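Local coordinates for phospho-furanose lactonase (Mycoplasma synoviae, PDB 3OVG), which hydrolyses the phosphorylated furanose lactones D-xylono-1,4-lactone-5-phosphate and L-arabino-1,4-lactone-5-phosphate with the help of two zinc ions per subunit, at residues 176-184 with 327-336; 114-122 with 164-172. All coordinates share one frame; numbering follows the deposited sequence.

Contact 1 (176-184 with 327-336); sequences RTSILTGCP and VLAFDEKRNF
Phe330 and Phe336 clasp the C-terminal end of helix 165-181 from two places, one ring against the turn that leaves the helix and the other against its last full turns. The protein belongs to the TIM-barrel phosphotriesterase family, and here the extended linker between helices 313-327 and 343-351 wraps over the helix end just before the chain enters barrel strand 185-190. The Phe330 ring lies flat over the backbone of Cys183, whose CA is 3.8 Å from the ring centroid and 7° off its normal, a CH-pi contact. Pro184 crosses the same ring at about a right angle and brings CD to 3.8 Å from Phe330 CE1; Phe7 stacks with Phe330 as well. At the other end, Arg176 lays its aliphatic chain across Phe336: CG stands over the ring centre, 3.7 Å from the centroid. A bend at chi3 (66°) then brings NE over the rim at CE2, with the rest of the guanidinium projecting beyond, its plane only 6° from that of the ring, while NH1 pairs with Glu172. The CG1-CD1 arm of Ile179 serves two partners, CG1 lying 3.5 Å from Arg334 NH2, which also bonds to Gly206 O, and CD1 at the Phe336 edge; the other branch, CG2, stands over a face of the Arg334 guanidinium. Between the two rings the linker uses its backbone. Arg334 N donates to Ile179 O, and Asp331 N to Gly182 O, so a carbonyl of the last helical turn and one just beyond it gain partners. Gly182 has positive phi, and its CA lies close against Asp331 O, leaving no room for a side chain. Water 3 joins the two backbones beside the Phe330 edge, donating to Thr181 O at 3.0 Å and to Asp331 O at 2.6 Å.

Contact 2 (114-122 with 164-172); sequences LAVVPTEEI and DRLELKALE
The backbone of 114-122 turns from the short helix 113-116 through Val117 and Pro118 into helix 119-131, approaching the first turns of helix 165-181 most closely at Ala115-Leu166 and Thr119-Lys169, with CA atoms 6.4 and 7.0 Å apart. This is helix packing on the outside of the TIM barrel, and its centre is a knob-into-hole fit: Lys169 enters a socket formed by Leu114, Ala115, Thr119 and Ile122. With CG anti to its own backbone N (chi1 -168°) and every later torsion near 180°, the lysine reaches straight into the bend between the two helices. Its ammonium group there donates to two main-chain carbonyls, Leu114 O at 2.8 Å and Val117 O at 2.7 Å, the second from 36° above the carbonyl plane. The buried nitrogen thus ties the end of helix 113-116 and the turn after it to helix 165-181. Thr119 runs alongside the lysine in the opposite direction, its OG1 3.3 Å from Lys169 CE, whereas Ile122 crosses the chain and sets CD1 near the same carbon. On the other flank Leu166 packs CD2 against Ala115 CB, and its CG meets that of Leu114. An Asp164-Glu167 capping box starts the lysine's helix, and Asp164 also forms a salt bridge with Lys290 of a neighbouring subunit. Tyr137 of another subunit packs on Val116, Val117 and Pro118, so the bend also lies at an interface. Glu172, salt-bridged to Arg176 and Lys349, lies across Thr119 at about a right angle, its OE2 3.9 Å from Thr119 CG2.

How the contacts relate
Helix 165-181 serves both contacts, its beginning in contact 2 and its end in contact 1, with centres 18 Å apart. Contact 2 is buried within the subunit, although neighbouring chains cover its margins, and a single charged side chain satisfies main-chain carbonyls there. Contact 1 is partly buried: aromatic faces do much of the packing, backbone pairing and waters bridge the two segments, and the charged ends of Lys333 and Glu332 turn to Glu131 and Lys6. No other subunit touches its segments. The two meet where the Arg176 guanidinium packs against Thr119 and Glu120; Glu172 and Arg176, one from each contact, sit a helical turn apart.

Contact 1 (176-184 with 327-336)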
ATOM      1  N   ARG A 176       0.206  -3.710 -40.232  1.00 16.61           N
ATOM      2  CA  ARG A 176       0.394  -4.817 -41.191  1.00 18.91           C
ATOM      3  C   ARG A 176      -0.873  -5.684 -41.381  1.00 17.15           C
ATOM      4  O   ARG A 176      -1.216  -6.102 -42.487  1.00 16.68           O
ATOM      5  CB  ARG A 176       1.614  -5.662 -40.783  1.00 18.34           C
ATOM      6  CG  ARG A 176       2.956  -4.916 -41.028  1.00 20.00           C
ATOM      7  CD  ARG A 176       4.178  -5.585 -40.392  1.00 23.18           C
ATOM      8  NE  ARG A 176       4.515  -6.888 -40.965  1.00 24.78           N
ATOM      9  CZ  ARG A 176       5.707  -7.477 -40.826  1.00 28.31           C
ATOM     10  NH1 ARG A 176       6.676  -6.865 -40.151  1.00 25.20           N
ATOM     11  NH2 ARG A 176       5.943  -8.672 -41.375  1.00 28.05           N
ATOM     12  N   THR A 177      -1.562  -5.951 -40.286  1.00 18.08           N
ATOM     13  CA  THR A 177      -2.823  -6.699 -40.317  1.00 16.84           C
ATOM     14  C   THR A 177      -3.873  -5.902 -41.069  1.00 17.77           C
ATOM     15  O   THR A 177      -4.665  -6.453 -41.853  1.00 18.73           O
ATOM     16  CB  THR A 177      -3.307  -6.971 -38.879  1.00 15.58           C
ATOM     17  OG1 THR A 177      -2.286  -7.696 -38.194  1.00 16.55           O
ATOM     18  CG2 THR A 177      -4.595  -7.819 -38.844  1.00 15.08           C
ATOM     19  N   SER A 178      -3.887  -4.595 -40.843  1.00 18.40           N
ATOM     20  CA  SER A 178      -4.888  -3.747 -41.487  1.00 16.75           C
ATOM     21  C   SER A 178      -4.600  -3.699 -43.011  1.00 18.50           C
ATOM     22  O   SER A 178      -5.477  -3.881 -43.851  1.00 17.05           O
ATOM     23  CB  SER A 178      -4.868  -2.336 -40.881  1.00 15.46           C
ATOM     24  OG  SER A 178      -5.718  -1.464 -41.612  1.00 17.83           O
ATOM     25  N   ILE A 179      -3.352  -3.487 -43.361  1.00 19.75           N
ATOM     26  CA  ILE A 179      -2.968  -3.485 -44.767  1.00 18.98           C
ATOM     27  C   ILE A 179      -3.304  -4.809 -45.436  1.00 19.02           C
ATOM     28  O   ILE A 179      -3.869  -4.835 -46.530  1.00 19.63           O
ATOM     29  CB  ILE A 179      -1.478  -3.200 -44.888  1.00 19.71           C
ATOM     30  CG1 ILE A 179      -1.232  -1.707 -44.614  1.00 17.77           C
ATOM     31  CG2 ILE A 179      -0.925  -3.670 -46.268  1.00 21.23           C
ATOM     32  CD1 ILE A 179       0.195  -1.439 -44.200  1.00 21.86           C
ATOM     33  N   LEU A 180      -2.976  -5.912 -44.771  1.00 17.96           N
ATOM     34  CA  LEU A 180      -3.170  -7.226 -45.362  1.00 19.75           C
ATOM     35  C   LEU A 180      -4.644  -7.639 -45.481  1.00 22.03           C
ATOM     36  O   LEU A 180      -5.007  -8.322 -46.448  1.00 19.49           O
ATOM     37  CB  LEU A 180      -2.398  -8.295 -44.578  1.00 20.51           C
ATOM     38  CG  LEU A 180      -0.868  -8.228 -44.613  1.00 20.31           C
ATOM     39  CD1 LEU A 180      -0.315  -9.210 -43.555  1.00 19.01           C
ATOM     40  CD2 LEU A 180      -0.289  -8.525 -46.031  1.00 21.33           C
ATOM     41  N   THR A 181      -5.481  -7.251 -44.501  1.00 18.33           N
ATOM     42  CA  THR A 181      -6.875  -7.742 -44.431  1.00 17.44           C
ATOM     43  C   THR A 181      -7.889  -6.670 -44.827  1.00 19.33           C
ATOM     44  O   THR A 181      -9.041  -6.979 -45.126  1.00 17.37           O
ATOM     45  CB  THR A 181      -7.302  -8.209 -42.998  1.00 18.82           C
ATOM     46  OG1 THR A 181      -7.241  -7.100 -42.086  1.00 17.52           O
ATOM     47  CG2 THR A 181      -6.445  -9.347 -42.492  1.00 15.66           C
ATOM     48  N   GLY A 182      -7.444  -5.417 -44.817  1.00 18.70           N
ATOM     49  CA  GLY A 182      -8.320  -4.277 -45.036  1.00 19.53           C
ATOM     50  C   GLY A 182      -9.019  -3.797 -43.771  1.00 18.71           C
ATOM     51  O   GLY A 182      -9.821  -2.860 -43.842  1.00 18.73           O
ATOM     52  N   CYS A 183      -8.737  -4.423 -42.614  1.00 18.03           N
ATOM     53  CA  CYS A 183      -9.519  -4.100 -41.400  1.00 16.57           C
ATOM     54  C   CYS A 183      -9.234  -2.712 -40.776  1.00 16.24           C
ATOM     55  O   CYS A 183      -8.137  -2.160 -40.920  1.00 18.99           O
ATOM     56  CB  CYS A 183      -9.352  -5.188 -40.337  1.00 17.24           C
ATOM     57  SG  CYS A 183      -7.752  -5.178 -39.481  1.00 16.48           S
ATOM     58  N   PRO A 184     -10.222  -2.144 -40.066  1.00 16.82           N
ATOM     59  CA  PRO A 184      -9.980  -0.913 -39.313  1.00 13.71           C
ATOM     60  C   PRO A 184      -9.043  -1.131 -38.122  1.00 15.60           C
ATOM     61  O   PRO A 184      -8.719  -2.276 -37.749  1.00 14.41           O
ATOM     62  CB  PRO A 184     -11.373  -0.492 -38.817  1.00 17.13           C
ATOM     63  CG  PRO A 184     -12.326  -1.573 -39.190  1.00 15.91           C
ATOM     64  CD  PRO A 184     -11.608  -2.640 -39.958  1.00 15.70           C
ATOM     65  N   VAL A 327     -15.071   4.710 -41.327  1.00 21.05           N
ATOM     66  CA  VAL A 327     -13.854   4.225 -40.680  1.00 17.54           C
ATOM     67  C   VAL A 327     -13.873   2.723 -40.355  1.00 20.99           C
ATOM     68  O   VAL A 327     -12.811   2.129 -40.200  1.00 21.51           O
ATOM     69  CB  VAL A 327     -13.507   5.035 -39.424  1.00 20.68           C
ATOM     70  CG1 VAL A 327     -13.333   6.493 -39.782  1.00 23.00           C
ATOM     71  CG2 VAL A 327     -14.596   4.873 -38.336  1.00 16.55           C
ATOM     72  N   LEU A 328     -15.063   2.117 -40.291  1.00 18.70           N
ATOM     73  CA  LEU A 328     -15.189   0.697 -39.954  1.00 20.17           C
ATOM     74  C   LEU A 328     -15.306  -0.210 -41.185  1.00 20.71           C
ATOM     75  O   LEU A 328     -15.312  -1.437 -41.053  1.00 17.57           O
ATOM     76  CB  LEU A 328     -16.394   0.459 -39.027  1.00 18.92           C
ATOM     77  CG  LEU A 328     -16.322   1.107 -37.633  1.00 16.14           C
ATOM     78  CD1 LEU A 328     -17.653   0.825 -36.912  1.00 18.85           C
ATOM     79  CD2 LEU A 328     -15.183   0.498 -36.829  1.00 16.74           C
ATOM     80  N   ALA A 329     -15.407   0.387 -42.376  1.00 19.14           N
ATOM     81  CA  ALA A 329     -15.535  -0.394 -43.612  1.00 18.64           C
ATOM     82  C   ALA A 329     -14.206  -1.067 -43.938  1.00 19.60           C
ATOM     83  O   ALA A 329     -13.173  -0.429 -43.806  1.00 19.70           O
ATOM     84  CB  ALA A 329     -15.961   0.536 -44.768  1.00 17.77           C
ATOM     85  N   PHE A 330     -14.191  -2.328 -44.356  1.00 17.32           N
ATOM     86  CA  PHE A 330     -12.918  -2.905 -44.792  1.00 17.73           C
ATOM     87  C   PHE A 330     -12.386  -2.220 -46.052  1.00 21.81           C
ATOM     88  O   PHE A 330     -13.158  -1.861 -46.952  1.00 21.72           O
ATOM     89  CB  PHE A 330     -13.050  -4.411 -45.038  1.00 18.08           C
ATOM     90  CG  PHE A 330     -12.795  -5.253 -43.793  1.00 15.70           C
ATOM     91  CD1 PHE A 330     -13.420  -4.946 -42.594  1.00 17.16           C
ATOM     92  CD2 PHE A 330     -11.934  -6.332 -43.834  1.00 17.74           C
ATOM     93  CE1 PHE A 330     -13.203  -5.706 -41.450  1.00 16.77           C
ATOM     94  CE2 PHE A 330     -11.715  -7.124 -42.692  1.00 17.49           C
ATOM     95  CZ  PHE A 330     -12.338  -6.815 -41.508  1.00 15.34           C
ATOM     96  N   ASP A 331     -11.069  -2.049 -46.129  1.00 20.89           N
ATOM     97  CA  ASP A 331     -10.435  -1.635 -47.383  1.00 22.65           C
ATOM     98  C   ASP A 331     -10.264  -2.883 -48.199  1.00 24.21           C
ATOM     99  O   ASP A 331     -10.402  -3.990 -47.657  1.00 21.40           O
ATOM    100  CB  ASP A 331      -9.035  -1.073 -47.136  1.00 22.17           C
ATOM    101  CG  ASP A 331      -9.039   0.403 -46.923  1.00 22.10           C
ATOM    102  OD1 ASP A 331     -10.141   1.002 -46.973  1.00 25.24           O
ATOM    103  OD2 ASP A 331      -7.945   0.955 -46.720  1.00 21.09           O
ATOM    104  N   GLU A 332      -9.952  -2.715 -49.488  1.00 24.98           N
ATOM    105  CA  GLU A 332      -9.458  -3.829 -50.272  1.00 27.02           C
ATOM    106  C   GLU A 332      -8.103  -4.229 -49.680  1.00 23.16           C
ATOM    107  O   GLU A 332      -7.350  -3.371 -49.201  1.00 21.31           O
ATOM    108  CB  GLU A 332      -9.282  -3.475 -51.762  1.00 26.62           C
ATOM    109  CG  GLU A 332     -10.601  -3.215 -52.552  1.00 35.26           C
ATOM    110  CD  GLU A 332     -11.732  -4.211 -52.220  1.00 43.73           C
ATOM    111  OE1 GLU A 332     -11.640  -5.424 -52.591  1.00 42.48           O
ATOM    112  OE2 GLU A 332     -12.729  -3.761 -51.591  1.00 46.04           O
ATOM    113  N   LYS A 333      -7.817  -5.529 -49.754  1.00 21.61           N
ATOM    114  CA  LYS A 333      -6.553  -6.118 -49.329  1.00 21.75           C
ATOM    115  C   LYS A 333      -5.367  -5.616 -50.147  1.00 23.10           C
ATOM    116  O   LYS A 333      -5.487  -5.358 -51.344  1.00 21.53           O
ATOM    117  CB  LYS A 333      -6.599  -7.622 -49.499  1.00 22.31           C
ATOM    118  CG  LYS A 333      -7.670  -8.300 -48.728  1.00 22.23           C
ATOM    119  CD  LYS A 333      -7.328  -9.800 -48.745  1.00 23.95           C
ATOM    120  CE  LYS A 333      -8.456 -10.672 -48.270  1.00 28.98           C
ATOM    121  NZ  LYS A 333      -7.878 -12.050 -47.972  1.00 29.98           N
ATOM    122  N   ARG A 334      -4.229  -5.460 -49.480  1.00 21.63           N
ATOM    123  CA  ARG A 334      -2.992  -5.059 -50.122  1.00 21.29           C
ATOM    124  C   ARG A 334      -1.911  -5.991 -49.646  1.00 23.72           C
ATOM    125  O   ARG A 334      -2.080  -6.682 -48.647  1.00 22.80           O
ATOM    126  CB  ARG A 334      -2.616  -3.630 -49.733  1.00 19.14           C
ATOM    127  CG  ARG A 334      -3.596  -2.609 -50.283  1.00 21.63           C
ATOM    128  CD  ARG A 334      -3.098  -1.188 -50.040  1.00 26.27           C
ATOM    129  NE  ARG A 334      -3.451  -0.678 -48.726  1.00 24.78           N
ATOM    130  CZ  ARG A 334      -2.605  -0.076 -47.888  1.00 25.12           C
ATOM    131  NH1 ARG A 334      -1.325   0.089 -48.206  1.00 26.03           N
ATOM    132  NH2 ARG A 334      -3.044   0.362 -46.708  1.00 22.10           N
ATOM    133  N   ASN A 335      -0.811  -6.026 -50.385  1.00 26.07           N
ATOM    134  CA  ASN A 335       0.421  -6.633 -49.908  1.00 25.23           C
ATOM    135  C   ASN A 335       1.163  -5.613 -49.068  1.00 25.99           C
ATOM    136  O   ASN A 335       1.104  -4.404 -49.331  1.00 27.16           O
ATOM    137  CB  ASN A 335       1.308  -7.011 -51.083  1.00 27.31           C
ATOM    138  CG  ASN A 335       0.681  -8.060 -51.972  1.00 29.59           C
ATOM    139  OD1 ASN A 335       0.408  -9.183 -51.535  1.00 29.27           O
ATOM    140  ND2 ASN A 335       0.459  -7.704 -53.240  1.00 29.68           N
ATOM    141  N   PHE A 336       1.856  -6.083 -48.052  1.00 24.96           N
ATOM    142  CA  PHE A 336       2.626  -5.191 -47.209  1.00 27.72           C
ATOM    143  C   PHE A 336       3.969  -4.934 -47.879  1.00 29.55           C
ATOM    144  O   PHE A 336       4.708  -5.882 -48.154  1.00 30.61           O
ATOM    145  CB  PHE A 336       2.872  -5.826 -45.841  1.00 25.47           C
ATOM    146  CG  PHE A 336       3.852  -5.056 -45.003  1.00 30.76           C
ATOM    147  CD1 PHE A 336       3.545  -3.775 -44.560  1.00 25.31           C
ATOM    148  CD2 PHE A 336       5.079  -5.595 -44.677  1.00 28.64           C
ATOM    149  CE1 PHE A 336       4.440  -3.058 -43.816  1.00 27.55           C
ATOM    150  CE2 PHE A 336       5.976  -4.879 -43.905  1.00 30.68           C
ATOM    151  CZ  PHE A 336       5.658  -3.608 -43.484  1.00 29.37           C
TER
HETATM  152  O   HOH W   1      -5.623  -3.024 -47.053  1.00 21.42           O
HETATM  153  O   HOH W   2      -3.441  -9.302 -48.111  1.00 20.36           O
HETATM  154  O   HOH W   3     -10.874  -6.540 -47.442  1.00 23.28           O

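Contact 2 (114-122 with 164-172)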
ATOM      1  N   LEU A 114       3.987 -10.955 -26.923  1.00 16.46           N
ATOM      2  CA  LEU A 114       4.236  -9.665 -27.574  1.00 16.01           C
ATOM      3  C   LEU A 114       5.720  -9.334 -27.552  1.00 19.47           C
ATOM      4  O   LEU A 114       6.273  -8.857 -28.533  1.00 17.62           O
ATOM      5  CB  LEU A 114       3.447  -8.539 -26.904  1.00 16.83           C
ATOM      6  CG  LEU A 114       3.707  -7.139 -27.483  1.00 16.51           C
ATOM      7  CD1 LEU A 114       3.464  -7.190 -28.957  1.00 13.73           C
ATOM      8  CD2 LEU A 114       2.775  -6.136 -26.775  1.00 14.90           C
ATOM      9  N   ALA A 115       6.372  -9.597 -26.426  1.00 19.61           N
ATOM     10  CA  ALA A 115       7.772  -9.241 -26.270  1.00 18.50           C
ATOM     11  C   ALA A 115       8.655 -10.163 -27.092  1.00 21.16           C
ATOM     12  O   ALA A 115       9.609  -9.717 -27.722  1.00 22.14           O
ATOM     13  CB  ALA A 115       8.170  -9.337 -24.782  1.00 21.79           C
ATOM     14  N   VAL A 116       8.332 -11.456 -27.067  1.00 18.00           N
ATOM     15  CA  VAL A 116       9.248 -12.493 -27.516  1.00 21.82           C
ATOM     16  C   VAL A 116       9.037 -12.996 -28.945  1.00 21.44           C
ATOM     17  O   VAL A 116       9.988 -13.377 -29.630  1.00 20.03           O
ATOM     18  CB  VAL A 116       9.169 -13.681 -26.542  1.00 23.22           C
ATOM     19  CG1 VAL A 116       9.682 -14.921 -27.190  1.00 24.69           C
ATOM     20  CG2 VAL A 116       9.936 -13.331 -25.271  1.00 23.29           C
ATOM     21  N   VAL A 117       7.789 -13.014 -29.394  1.00 18.62           N
ATOM     22  CA  VAL A 117       7.470 -13.582 -30.713  1.00 19.79           C
ATOM     23  C   VAL A 117       7.729 -12.604 -31.867  1.00 19.50           C
ATOM     24  O   VAL A 117       7.350 -11.429 -31.783  1.00 21.26           O
ATOM     25  CB  VAL A 117       6.010 -14.098 -30.722  1.00 18.47           C
ATOM     26  CG1 VAL A 117       5.578 -14.582 -32.128  1.00 16.75           C
ATOM     27  CG2 VAL A 117       5.854 -15.195 -29.639  1.00 18.56           C
ATOM     28  N   PRO A 118       8.382 -13.076 -32.937  1.00 17.39           N
ATOM     29  CA  PRO A 118       8.694 -12.210 -34.080  1.00 18.92           C
ATOM     30  C   PRO A 118       7.434 -11.584 -34.656  1.00 17.96           C
ATOM     31  O   PRO A 118       6.412 -12.244 -34.829  1.00 18.06           O
ATOM     32  CB  PRO A 118       9.321 -13.176 -35.110  1.00 21.34           C
ATOM     33  CG  PRO A 118       9.823 -14.322 -34.305  1.00 21.40           C
ATOM     34  CD  PRO A 118       8.854 -14.454 -33.143  1.00 17.36           C
ATOM     35  N   THR A 119       7.513 -10.295 -34.938  1.00 19.13           N
ATOM     36  CA  THR A 119       6.377  -9.541 -35.444  1.00 18.47           C
ATOM     37  C   THR A 119       5.613 -10.294 -36.517  1.00 20.72           C
ATOM     38  O   THR A 119       4.388 -10.422 -36.446  1.00 20.35           O
ATOM     39  CB  THR A 119       6.865  -8.200 -35.973  1.00 18.88           C
ATOM     40  OG1 THR A 119       7.574  -7.551 -34.920  1.00 16.81           O
ATOM     41  CG2 THR A 119       5.687  -7.316 -36.443  1.00 18.92           C
ATOM     42  N   GLU A 120       6.347 -10.795 -37.509  1.00 20.55           N
ATOM     43  CA  GLU A 120       5.792 -11.564 -38.614  1.00 22.09           C
ATOM     44  C   GLU A 120       4.815 -12.663 -38.150  1.00 19.69           C
ATOM     45  O   GLU A 120       3.744 -12.822 -38.727  1.00 18.18           O
ATOM     46  CB  GLU A 120       6.976 -12.169 -39.388  1.00 23.62           C
ATOM     47  CG  GLU A 120       6.654 -12.833 -40.667  1.00 34.35           C
ATOM     48  CD  GLU A 120       7.859 -13.641 -41.237  1.00 41.30           C
ATOM     49  OE1 GLU A 120       9.045 -13.297 -40.957  1.00 45.40           O
ATOM     50  OE2 GLU A 120       7.603 -14.629 -41.967  1.00 42.52           O
ATOM     51  N   GLU A 121       5.183 -13.428 -37.120  1.00 18.32           N
ATOM     52  CA  GLU A 121       4.299 -14.490 -36.616  1.00 20.76           C
ATOM     53  C   GLU A 121       3.091 -13.909 -35.863  1.00 18.29           C
ATOM     54  O   GLU A 121       1.989 -14.446 -35.895  1.00 16.18           O
ATOM     55  CB  GLU A 121       5.055 -15.439 -35.674  1.00 20.27           C
ATOM     56  CG  GLU A 121       6.231 -16.194 -36.336  1.00 22.34           C
ATOM     57  CD  GLU A 121       5.753 -17.137 -37.410  1.00 24.68           C
ATOM     58  OE1 GLU A 121       4.707 -17.801 -37.203  1.00 27.84           O
ATOM     59  OE2 GLU A 121       6.420 -17.219 -38.465  1.00 32.86           O
ATOM     60  N   ILE A 122       3.315 -12.825 -35.152  1.00 17.20           N
ATOM     61  CA  ILE A 122       2.210 -12.175 -34.451  1.00 17.37           C
ATOM     62  C   ILE A 122       1.186 -11.671 -35.472  1.00 18.69           C
ATOM     63  O   ILE A 122      -0.018 -11.860 -35.281  1.00 18.86           O
ATOM     64  CB  ILE A 122       2.707 -11.039 -33.538  1.00 15.66           C
ATOM     65  CG1 ILE A 122       3.496 -11.667 -32.395  1.00 14.87           C
ATOM     66  CG2 ILE A 122       1.509 -10.174 -33.024  1.00 14.12           C
ATOM     67  CD1 ILE A 122       4.222 -10.692 -31.511  1.00 17.49           C
ATOM     68  N   ASP A 164       6.209   2.867 -25.858  1.00 16.13           N
ATOM     69  CA  ASP A 164       7.163   1.847 -25.468  1.00 15.98           C
ATOM     70  C   ASP A 164       7.579   1.057 -26.698  1.00 17.38           C
ATOM     71  O   ASP A 164       6.796   0.883 -27.623  1.00 17.95           O
ATOM     72  CB  ASP A 164       6.508   0.890 -24.472  1.00 16.61           C
ATOM     73  CG  ASP A 164       7.466  -0.121 -23.955  1.00 17.97           C
ATOM     74  OD1 ASP A 164       8.335   0.265 -23.143  1.00 17.52           O
ATOM     75  OD2 ASP A 164       7.372  -1.294 -24.405  1.00 19.08           O
ATOM     76  N   ARG A 165       8.796   0.551 -26.708  1.00 17.51           N
ATOM     77  CA  ARG A 165       9.226  -0.270 -27.831  1.00 19.45           C
ATOM     78  C   ARG A 165       8.199  -1.343 -28.202  1.00 17.96           C
ATOM     79  O   ARG A 165       7.961  -1.571 -29.382  1.00 15.97           O
ATOM     80  CB  ARG A 165      10.583  -0.904 -27.550  1.00 19.20           C
ATOM     81  CG  ARG A 165      10.636  -1.755 -26.314  1.00 19.74           C
ATOM     82  CD  ARG A 165      12.089  -2.183 -26.093  1.00 24.87           C
ATOM     83  NE  ARG A 165      12.591  -2.875 -27.287  1.00 26.69           N
ATOM     84  CZ  ARG A 165      12.343  -4.158 -27.551  1.00 28.26           C
ATOM     85  NH1 ARG A 165      11.596  -4.863 -26.719  1.00 24.86           N
ATOM     86  NH2 ARG A 165      12.815  -4.727 -28.655  1.00 29.32           N
ATOM     87  N   LEU A 166       7.582  -1.970 -27.196  1.00 18.06           N
ATOM     88  CA  LEU A 166       6.594  -3.043 -27.433  1.00 16.74           C
ATOM     89  C   LEU A 166       5.271  -2.534 -28.022  1.00 16.81           C
ATOM     90  O   LEU A 166       4.526  -3.278 -28.681  1.00 15.60           O
ATOM     91  CB  LEU A 166       6.339  -3.859 -26.152  1.00 16.55           C
ATOM     92  CG  LEU A 166       7.130  -5.178 -26.041  1.00 21.23           C
ATOM     93  CD1 LEU A 166       8.426  -5.251 -26.863  1.00 19.58           C
ATOM     94  CD2 LEU A 166       7.323  -5.694 -24.615  1.00 24.23           C
ATOM     95  N   GLU A 167       4.985  -1.274 -27.765  1.00 15.27           N
ATOM     96  CA  GLU A 167       3.838  -0.605 -28.351  1.00 16.51           C
ATOM     97  C   GLU A 167       4.092  -0.209 -29.822  1.00 15.59           C
ATOM     98  O   GLU A 167       3.167  -0.196 -30.634  1.00 15.88           O
ATOM     99  CB  GLU A 167       3.449   0.606 -27.465  1.00 13.84           C
ATOM    100  CG  GLU A 167       3.121   0.127 -26.043  1.00 17.21           C
ATOM    101  CD  GLU A 167       2.924   1.237 -25.002  1.00 16.47           C
ATOM    102  OE1 GLU A 167       3.471   2.362 -25.144  1.00 17.03           O
ATOM    103  OE2 GLU A 167       2.260   0.938 -24.011  1.00 14.94           O
ATOM    104  N   LEU A 168       5.326   0.157 -30.161  1.00 15.05           N
ATOM    105  CA  LEU A 168       5.624   0.416 -31.560  1.00 14.90           C
ATOM    106  C   LEU A 168       5.540  -0.918 -32.318  1.00 14.22           C
ATOM    107  O   LEU A 168       5.111  -0.963 -33.445  1.00 14.09           O
ATOM    108  CB  LEU A 168       6.995   1.072 -31.723  1.00 16.56           C
ATOM    109  CG  LEU A 168       7.363   1.522 -33.143  1.00 17.87           C
ATOM    110  CD1 LEU A 168       6.299   2.463 -33.655  1.00 17.50           C
ATOM    111  CD2 LEU A 168       8.735   2.218 -33.181  1.00 18.45           C
ATOM    112  N   LYS A 169       5.956  -2.006 -31.679  1.00 14.96           N
ATOM    113  CA  LYS A 169       5.777  -3.353 -32.233  1.00 15.62           C
ATOM    114  C   LYS A 169       4.290  -3.664 -32.479  1.00 16.07           C
ATOM    115  O   LYS A 169       3.908  -4.176 -33.532  1.00 14.10           O
ATOM    116  CB  LYS A 169       6.359  -4.407 -31.279  1.00 15.04           C
ATOM    117  CG  LYS A 169       6.461  -5.796 -31.921  1.00 14.15           C
ATOM    118  CD  LYS A 169       7.296  -6.746 -31.044  1.00 14.66           C
ATOM    119  CE  LYS A 169       7.294  -8.138 -31.634  1.00 14.79           C
ATOM    120  NZ  LYS A 169       7.954  -9.078 -30.707  1.00 15.99           N
ATOM    121  N   ALA A 170       3.443  -3.325 -31.511  1.00 14.37           N
ATOM    122  CA  ALA A 170       2.019  -3.615 -31.651  1.00 14.40           C
ATOM    123  C   ALA A 170       1.407  -2.691 -32.704  1.00 15.54           C
ATOM    124  O   ALA A 170       0.503  -3.104 -33.437  1.00 13.26           O
ATOM    125  CB  ALA A 170       1.295  -3.468 -30.299  1.00 15.50           C
ATOM    126  N   LEU A 171       1.938  -1.471 -32.836  1.00 14.19           N
ATOM    127  CA  LEU A 171       1.460  -0.573 -33.898  1.00 14.41           C
ATOM    128  C   LEU A 171       1.805  -1.140 -35.271  1.00 13.94           C
ATOM    129  O   LEU A 171       1.010  -1.079 -36.195  1.00 15.48           O
ATOM    130  CB  LEU A 171       2.030   0.867 -33.747  1.00 15.09           C
ATOM    131  CG  LEU A 171       1.456   1.686 -32.580  1.00 15.45           C
ATOM    132  CD1 LEU A 171       2.239   2.972 -32.390  1.00 14.45           C
ATOM    133  CD2 LEU A 171       0.000   2.009 -32.838  1.00 15.06           C
ATOM    134  N   GLU A 172       2.993  -1.714 -35.398  1.00 16.71           N
ATOM    135  CA  GLU A 172       3.414  -2.316 -36.655  1.00 15.49           C
ATOM    136  C   GLU A 172       2.509  -3.526 -36.914  1.00 15.85           C
ATOM    137  O   GLU A 172       2.058  -3.766 -38.028  1.00 16.09           O
ATOM    138  CB  GLU A 172       4.902  -2.741 -36.619  1.00 16.01           C
ATOM    139  CG  GLU A 172       5.294  -3.538 -37.871  1.00 18.46           C
ATOM    140  CD  GLU A 172       6.783  -3.787 -38.013  1.00 20.04           C
ATOM    141  OE1 GLU A 172       7.583  -3.170 -37.300  1.00 14.94           O
ATOM    142  OE2 GLU A 172       7.150  -4.623 -38.850  1.00 20.53           O
TER